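Local coordinates for protein polycyclic ketone monooxygenase (PDB 5MQ6) that inserts one oxygen atom next to the carbonyl of ketones, notably bulky polycyclic ones, to give esters or lactones, using FAD and NADPH, at residues T301-W306 against R426-D431; Q24-E29 against W419-C424. All blocks are in the same frame, centred on the assembly; numbering follows the deposited sequence.

Contact 1: T301-W306 against R426-D431; sequences TPSGVW and RPTFSD. With NDP (NADPH dihydro-nicotinamide-adenine-dinucleotide phosphate), chain C.
Thr428 meets Gly304, Val305 and Ser303 where the two segments run side by side as a short parallel pair, Val305 matched with Thr428 and Trp306 with Phe429. Two backbone bonds hold the pair together: Trp306 N gives its hydrogen to Thr428 O at 3.0 Å, and Ser430 N gives its own to Trp306 O at 2.9 Å. The Thr428 side chain adds a third. Its CB lies near Gly304 O; from there CG2 lies alongside Ser303, whose OG bonds to Thr277 O, while OG1, set between the backbone N and the carbonyl carbon (chi1 65°), donates to Gly304 O at 3.1 Å. That hydroxyl stands above the carbonyl plane, 53° out of it, and also lies 3.5 Å from Val305 CG2. Farther along, Val305 CG1 rests against Ser430 CB, and Ile282 of helix 279-289 touches both Val305 and Thr428. Among the residues on the other side of the pair, Phe429 CD2 packs on Trp306 CB at 4.1 Å, while the indole NE1 bonds to Glu358. Water 1 joins Gly304 N to Arg426 O ahead of the paired residues. Both segments reach NADPH at their starts: Thr301 OG1 donates to phosphate oxygen O2X at 2.6 Å, and Arg426 CD lies 3.0 Å from ribose O2D, its guanidinium paired with Asp133, an FAD-binding residue. A short grip on the 2'-phosphate, the group that tells NADPH from NADH, is therefore tied through backbone bonds to an arginine that touches both the dinucleotide and the flavin.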
# COMPACT_ATOMS: atom_id res chain seq x y z
N THR A 301 0.59 -7.29 -18.46
CA THR A 301 2.02 -6.91 -18.30
C THR A 301 2.75 -7.86 -17.37
O THR A 301 2.40 -7.99 -16.20
CB THR A 301 2.20 -5.46 -17.81
OG1 THR A 301 1.43 -4.61 -18.64
CG2 THR A 301 3.65 -4.96 -17.96
N PRO A 302 3.80 -8.51 -17.87
CA PRO A 302 4.52 -9.39 -16.99
C PRO A 302 5.19 -8.64 -15.81
O PRO A 302 5.54 -7.50 -15.95
CB PRO A 302 5.59 -9.98 -17.90
CG PRO A 302 5.80 -8.95 -18.96
CD PRO A 302 4.45 -8.36 -19.18
N SER A 303 5.33 -9.29 -14.65
CA SER A 303 6.24 -8.82 -13.56
C SER A 303 7.69 -9.22 -13.81
O SER A 303 8.00 -10.28 -14.43
CB SER A 303 5.82 -9.41 -12.20
OG SER A 303 4.68 -8.71 -11.67
N GLY A 304 8.59 -8.36 -13.35
CA GLY A 304 9.95 -8.76 -13.18
C GLY A 304 10.10 -9.50 -11.87
O GLY A 304 10.01 -8.95 -10.80
N VAL A 305 10.35 -10.77 -11.99
CA VAL A 305 10.36 -11.70 -10.94
C VAL A 305 11.79 -12.06 -10.53
O VAL A 305 12.52 -12.74 -11.25
CB VAL A 305 9.57 -12.95 -11.34
CG1 VAL A 305 9.54 -13.95 -10.17
CG2 VAL A 305 8.18 -12.55 -11.73
N TRP A 306 12.17 -11.58 -9.37
CA TRP A 306 13.54 -11.81 -8.86
C TRP A 306 13.49 -12.94 -7.83
O TRP A 306 12.44 -13.51 -7.62
CB TRP A 306 14.11 -10.48 -8.33
CG TRP A 306 15.60 -10.37 -8.18
CD1 TRP A 306 16.23 -9.86 -7.11
CD2 TRP A 306 16.63 -10.79 -9.12
NE1 TRP A 306 17.59 -9.88 -7.30
CE2 TRP A 306 17.88 -10.42 -8.53
CE3 TRP A 306 16.63 -11.39 -10.40
CZ2 TRP A 306 19.12 -10.66 -9.15
CZ3 TRP A 306 17.88 -11.70 -11.00
CH2 TRP A 306 19.11 -11.31 -10.38
N ARG A 426 6.03 -2.46 -8.80
CA ARG A 426 6.59 -3.06 -7.58
C ARG A 426 7.41 -4.32 -7.97
O ARG A 426 6.98 -5.15 -8.77
CB ARG A 426 5.59 -3.34 -6.44
CG ARG A 426 6.37 -3.34 -5.10
CD ARG A 426 5.49 -3.43 -3.90
NE ARG A 426 6.09 -3.94 -2.67
CZ ARG A 426 6.50 -3.17 -1.64
NH1 ARG A 426 6.53 -1.83 -1.71
NH2 ARG A 426 6.94 -3.72 -0.53
N PRO A 427 8.64 -4.42 -7.49
CA PRO A 427 9.34 -5.67 -7.80
C PRO A 427 8.69 -6.83 -7.00
O PRO A 427 8.08 -6.58 -5.95
CB PRO A 427 10.77 -5.41 -7.30
CG PRO A 427 10.73 -4.13 -6.53
CD PRO A 427 9.54 -3.37 -7.00
N THR A 428 8.84 -8.04 -7.52
CA THR A 428 8.21 -9.27 -6.97
C THR A 428 9.28 -10.25 -6.86
O THR A 428 10.31 -10.15 -7.56
CB THR A 428 7.12 -9.83 -7.89
OG1 THR A 428 7.72 -10.26 -9.13
CG2 THR A 428 6.13 -8.73 -8.17
N PHE A 429 9.13 -11.17 -5.90
CA PHE A 429 10.21 -12.08 -5.57
C PHE A 429 9.59 -13.45 -5.43
O PHE A 429 8.59 -13.58 -4.74
CB PHE A 429 10.88 -11.67 -4.29
CG PHE A 429 11.36 -10.23 -4.26
CD1 PHE A 429 10.46 -9.18 -3.91
CD2 PHE A 429 12.68 -9.91 -4.55
CE1 PHE A 429 10.84 -7.87 -3.91
CE2 PHE A 429 13.07 -8.54 -4.54
CZ PHE A 429 12.14 -7.54 -4.22
N SER A 430 10.13 -14.45 -6.13
CA SER A 430 9.63 -15.78 -6.06
C SER A 430 10.65 -16.78 -6.61
O SER A 430 11.27 -16.56 -7.71
CB SER A 430 8.35 -15.91 -6.89
OG SER A 430 7.88 -17.26 -6.74
N ASP A 431 10.79 -17.89 -5.87
CA ASP A 431 11.54 -19.06 -6.30
C ASP A 431 10.68 -20.21 -6.85
O ASP A 431 11.22 -21.25 -7.14
CB ASP A 431 12.41 -19.54 -5.13
CG ASP A 431 13.36 -18.50 -4.66
OD1 ASP A 431 13.83 -17.70 -5.53
OD2 ASP A 431 13.70 -18.46 -3.44
PA NDP C . -1.60 -5.24 -9.07
O1A NDP C . -2.45 -3.95 -9.32
O2A NDP C . -0.12 -5.20 -8.75
O5B NDP C . -1.90 -6.24 -10.29
C5B NDP C . -3.14 -6.28 -10.96
C4B NDP C . -2.85 -7.13 -12.19
O4B NDP C . -4.04 -7.24 -13.00
C3B NDP C . -1.74 -6.51 -13.04
O3B NDP C . -0.78 -7.53 -13.37
C2B NDP C . -2.54 -5.98 -14.21
O2B NDP C . -1.78 -5.81 -15.44
C1B NDP C . -3.66 -6.99 -14.32
N9A NDP C . -4.77 -6.45 -15.11
C8A NDP C . -5.45 -5.27 -14.94
N7A NDP C . -6.38 -5.11 -15.90
C5A NDP C . -6.26 -6.21 -16.67
C6A NDP C . -6.93 -6.68 -17.89
N6A NDP C . -7.88 -5.91 -18.40
N1A NDP C . -6.54 -7.86 -18.40
C2A NDP C . -5.54 -8.64 -17.87
N3A NDP C . -4.86 -8.29 -16.77
C4A NDP C . -5.20 -7.10 -16.17
O3 NDP C . -2.22 -6.07 -7.86
PN NDP C . -1.57 -7.20 -6.86
O1N NDP C . -2.75 -7.64 -5.94
O2N NDP C . -0.87 -8.30 -7.63
O5D NDP C . -0.45 -6.41 -5.99
C5D NDP C . -0.86 -5.17 -5.32
C4D NDP C . 0.16 -4.73 -4.29
O4D NDP C . 0.16 -5.63 -3.16
C3D NDP C . 1.58 -4.94 -4.84
O3D NDP C . 1.99 -4.06 -5.95
C2D NDP C . 2.41 -5.01 -3.54
O2D NDP C . 2.62 -3.68 -2.97
C1D NDP C . 1.54 -5.95 -2.70
P2B NDP C . -1.06 -4.39 -15.73
O1X NDP C . -2.13 -3.34 -15.40
O2X NDP C . -0.76 -4.31 -17.21
O3X NDP C . 0.25 -4.38 -14.93
O HOH W 1 7.98 -6.08 -11.33

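Contact 2: Q24-E29 against W419-C424; sequences QKYTAE and WYPTWC
Tyr26 lays its ring against the backbone of Trp419 to Pro421, and this is the close-packed part of the contact. Tyr420 CA sits 3.8 Å above the ring centre, Tyr26 CD1 comes within 3.2 Å of Trp419 O, and Pro421 CD packs on Tyr26 CD2 at 3.7 Å. The phenol OH bonds to Arg400. With an alanine here, the backbone at Tyr420 and the Pro421 ring would probably lose their flat cover, and Arg400 would be left without its hydroxyl partner. The whole contact docks helix 22-31 on the irregular loop between helix 410-416 and strand 428-429, with helix 378-406 behind Tyr26; a short water bridge appears to link Tyr26 O to Trp419 O. Lys25, Glu29 and the Trp419 indole form the solvent-facing side. Bent at chi2 (63°), the lysine chain folds over one indole face and its methylenes pack closely, Lys25 CG 3.5 Å from Trp419 CE3 and CE 3.8 Å from the five-membered ring centroid. Looser are NZ, in a cation-pi contact at 4.6 Å, and Glu29 CG, leaning obliquely on Trp419 CB at 3.8 Å. NZ also salt-bridges Glu29 OE1; the other carboxylate oxygen, OE2, pairs with Arg33 and Lys32.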
# COMPACT_ATOMS: atom_id res chain seq x y z
N GLN A 24 14.52 1.77 -26.49
CA GLN A 24 13.57 1.58 -27.59
C GLN A 24 12.61 0.41 -27.40
O GLN A 24 11.41 0.54 -27.69
CB GLN A 24 14.26 1.50 -28.94
CG GLN A 24 14.55 2.88 -29.50
CD GLN A 24 15.08 2.82 -30.92
OE1 GLN A 24 14.53 3.46 -31.83
NE2 GLN A 24 16.15 2.04 -31.13
N LYS A 25 13.10 -0.73 -26.93
CA LYS A 25 12.20 -1.86 -26.60
C LYS A 25 11.24 -1.47 -25.45
O LYS A 25 10.06 -1.83 -25.48
CB LYS A 25 13.03 -3.09 -26.25
CG LYS A 25 12.24 -4.27 -25.78
CD LYS A 25 11.28 -4.84 -26.81
CE LYS A 25 11.25 -6.35 -26.66
NZ LYS A 25 10.08 -6.95 -27.34
N TYR A 26 11.75 -0.72 -24.47
CA TYR A 26 10.98 -0.21 -23.32
C TYR A 26 9.84 0.75 -23.75
O TYR A 26 8.70 0.55 -23.33
CB TYR A 26 11.91 0.52 -22.32
CG TYR A 26 12.79 -0.34 -21.36
CD1 TYR A 26 12.88 -1.72 -21.45
CD2 TYR A 26 13.56 0.30 -20.39
CE1 TYR A 26 13.72 -2.43 -20.63
CE2 TYR A 26 14.37 -0.38 -19.51
CZ TYR A 26 14.47 -1.78 -19.63
OH TYR A 26 15.29 -2.48 -18.74
N THR A 27 10.13 1.75 -24.60
CA THR A 27 9.03 2.63 -25.07
C THR A 27 8.00 1.84 -25.95
O THR A 27 6.80 1.98 -25.73
CB THR A 27 9.44 4.05 -25.58
OG1 THR A 27 9.10 4.20 -26.94
CG2 THR A 27 10.86 4.40 -25.38
N ALA A 28 8.44 0.94 -26.84
CA ALA A 28 7.48 0.09 -27.60
C ALA A 28 6.52 -0.71 -26.72
O ALA A 28 5.26 -0.77 -27.00
CB ALA A 28 8.19 -0.85 -28.58
N GLU A 29 7.09 -1.33 -25.68
CA GLU A 29 6.27 -2.11 -24.75
C GLU A 29 5.36 -1.21 -23.90
O GLU A 29 4.25 -1.66 -23.52
CB GLU A 29 7.11 -3.03 -23.87
CG GLU A 29 7.92 -4.04 -24.68
CD GLU A 29 7.09 -5.05 -25.41
OE1 GLU A 29 7.60 -5.56 -26.42
OE2 GLU A 29 5.93 -5.34 -25.02
N TRP A 419 9.95 -5.61 -19.78
CA TRP A 419 10.75 -4.63 -20.47
C TRP A 419 10.40 -3.22 -20.03
O TRP A 419 9.86 -2.42 -20.79
CB TRP A 419 10.50 -4.74 -21.97
CG TRP A 419 10.93 -6.02 -22.49
CD1 TRP A 419 10.13 -7.09 -22.71
CD2 TRP A 419 12.26 -6.42 -22.85
NE1 TRP A 419 10.86 -8.15 -23.18
CE2 TRP A 419 12.19 -7.78 -23.26
CE3 TRP A 419 13.49 -5.77 -22.88
CZ2 TRP A 419 13.30 -8.50 -23.77
CZ3 TRP A 419 14.62 -6.50 -23.36
CH2 TRP A 419 14.51 -7.85 -23.79
N TYR A 420 10.72 -2.92 -18.82
CA TYR A 420 10.57 -1.59 -18.28
C TYR A 420 11.57 -1.43 -17.15
O TYR A 420 11.96 -2.42 -16.56
CB TYR A 420 9.16 -1.36 -17.70
CG TYR A 420 8.61 -2.45 -16.86
CD1 TYR A 420 8.99 -2.63 -15.52
CD2 TYR A 420 7.68 -3.33 -17.38
CE1 TYR A 420 8.44 -3.65 -14.73
CE2 TYR A 420 7.12 -4.33 -16.62
CZ TYR A 420 7.52 -4.48 -15.32
OH TYR A 420 7.02 -5.51 -14.67
N PRO A 421 11.94 -0.18 -16.80
CA PRO A 421 12.82 0.01 -15.65
C PRO A 421 12.24 -0.56 -14.33
O PRO A 421 11.03 -0.55 -14.13
CB PRO A 421 12.91 1.51 -15.53
CG PRO A 421 12.50 2.06 -16.85
CD PRO A 421 11.55 1.08 -17.44
N THR A 422 13.11 -1.08 -13.49
CA THR A 422 12.75 -1.68 -12.22
C THR A 422 11.79 -0.76 -11.41
O THR A 422 10.86 -1.24 -10.78
CB THR A 422 14.01 -1.96 -11.35
OG1 THR A 422 15.02 -2.72 -12.09
CG2 THR A 422 13.63 -2.75 -10.12
N TRP A 423 12.06 0.54 -11.41
CA TRP A 423 11.21 1.45 -10.68
C TRP A 423 9.72 1.64 -11.15
O TRP A 423 8.99 2.27 -10.42
CB TRP A 423 11.92 2.79 -10.56
CG TRP A 423 12.02 3.58 -11.84
CD1 TRP A 423 11.03 4.30 -12.43
CD2 TRP A 423 13.18 3.73 -12.68
NE1 TRP A 423 11.50 4.92 -13.54
CE2 TRP A 423 12.82 4.59 -13.73
CE3 TRP A 423 14.50 3.26 -12.60
CZ2 TRP A 423 13.70 4.97 -14.73
CZ3 TRP A 423 15.41 3.63 -13.62
CH2 TRP A 423 15.00 4.50 -14.66
N CYS A 424 9.29 1.14 -12.31
CA CYS A 424 7.95 1.40 -12.84
C CYS A 424 6.82 0.55 -12.25
O CYS A 424 5.67 0.87 -12.44
CB CYS A 424 7.92 1.20 -14.36
SG CYS A 424 8.88 2.40 -15.30
O HOH W 2 8.07 -0.52 -21.19

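Overall arrangement
From the N terminus, helix 22-31 supplies the first half of contact 2, whose loop closes 390 residues later at 419-424. Inside that span the chain passes through most of the FAD-side strands and the first strands of the NADPH-side parallel sheet and reaches 301-306, just after strand 294-299; contact 1 closes when 426-431 returns, beyond helix 378-406 and the 419-424 loop. The two loops thus cross, their segments alternating along the chain. Their centres lie 14 Å apart, yet they touch directly: Tyr420 OH probably bonds to Pro302 O at 2.8 Å. Together they tie the N-terminal helix to the NADPH-binding region, while the Cys424-Cys596 disulfide fastens the same loop to the C-terminal part.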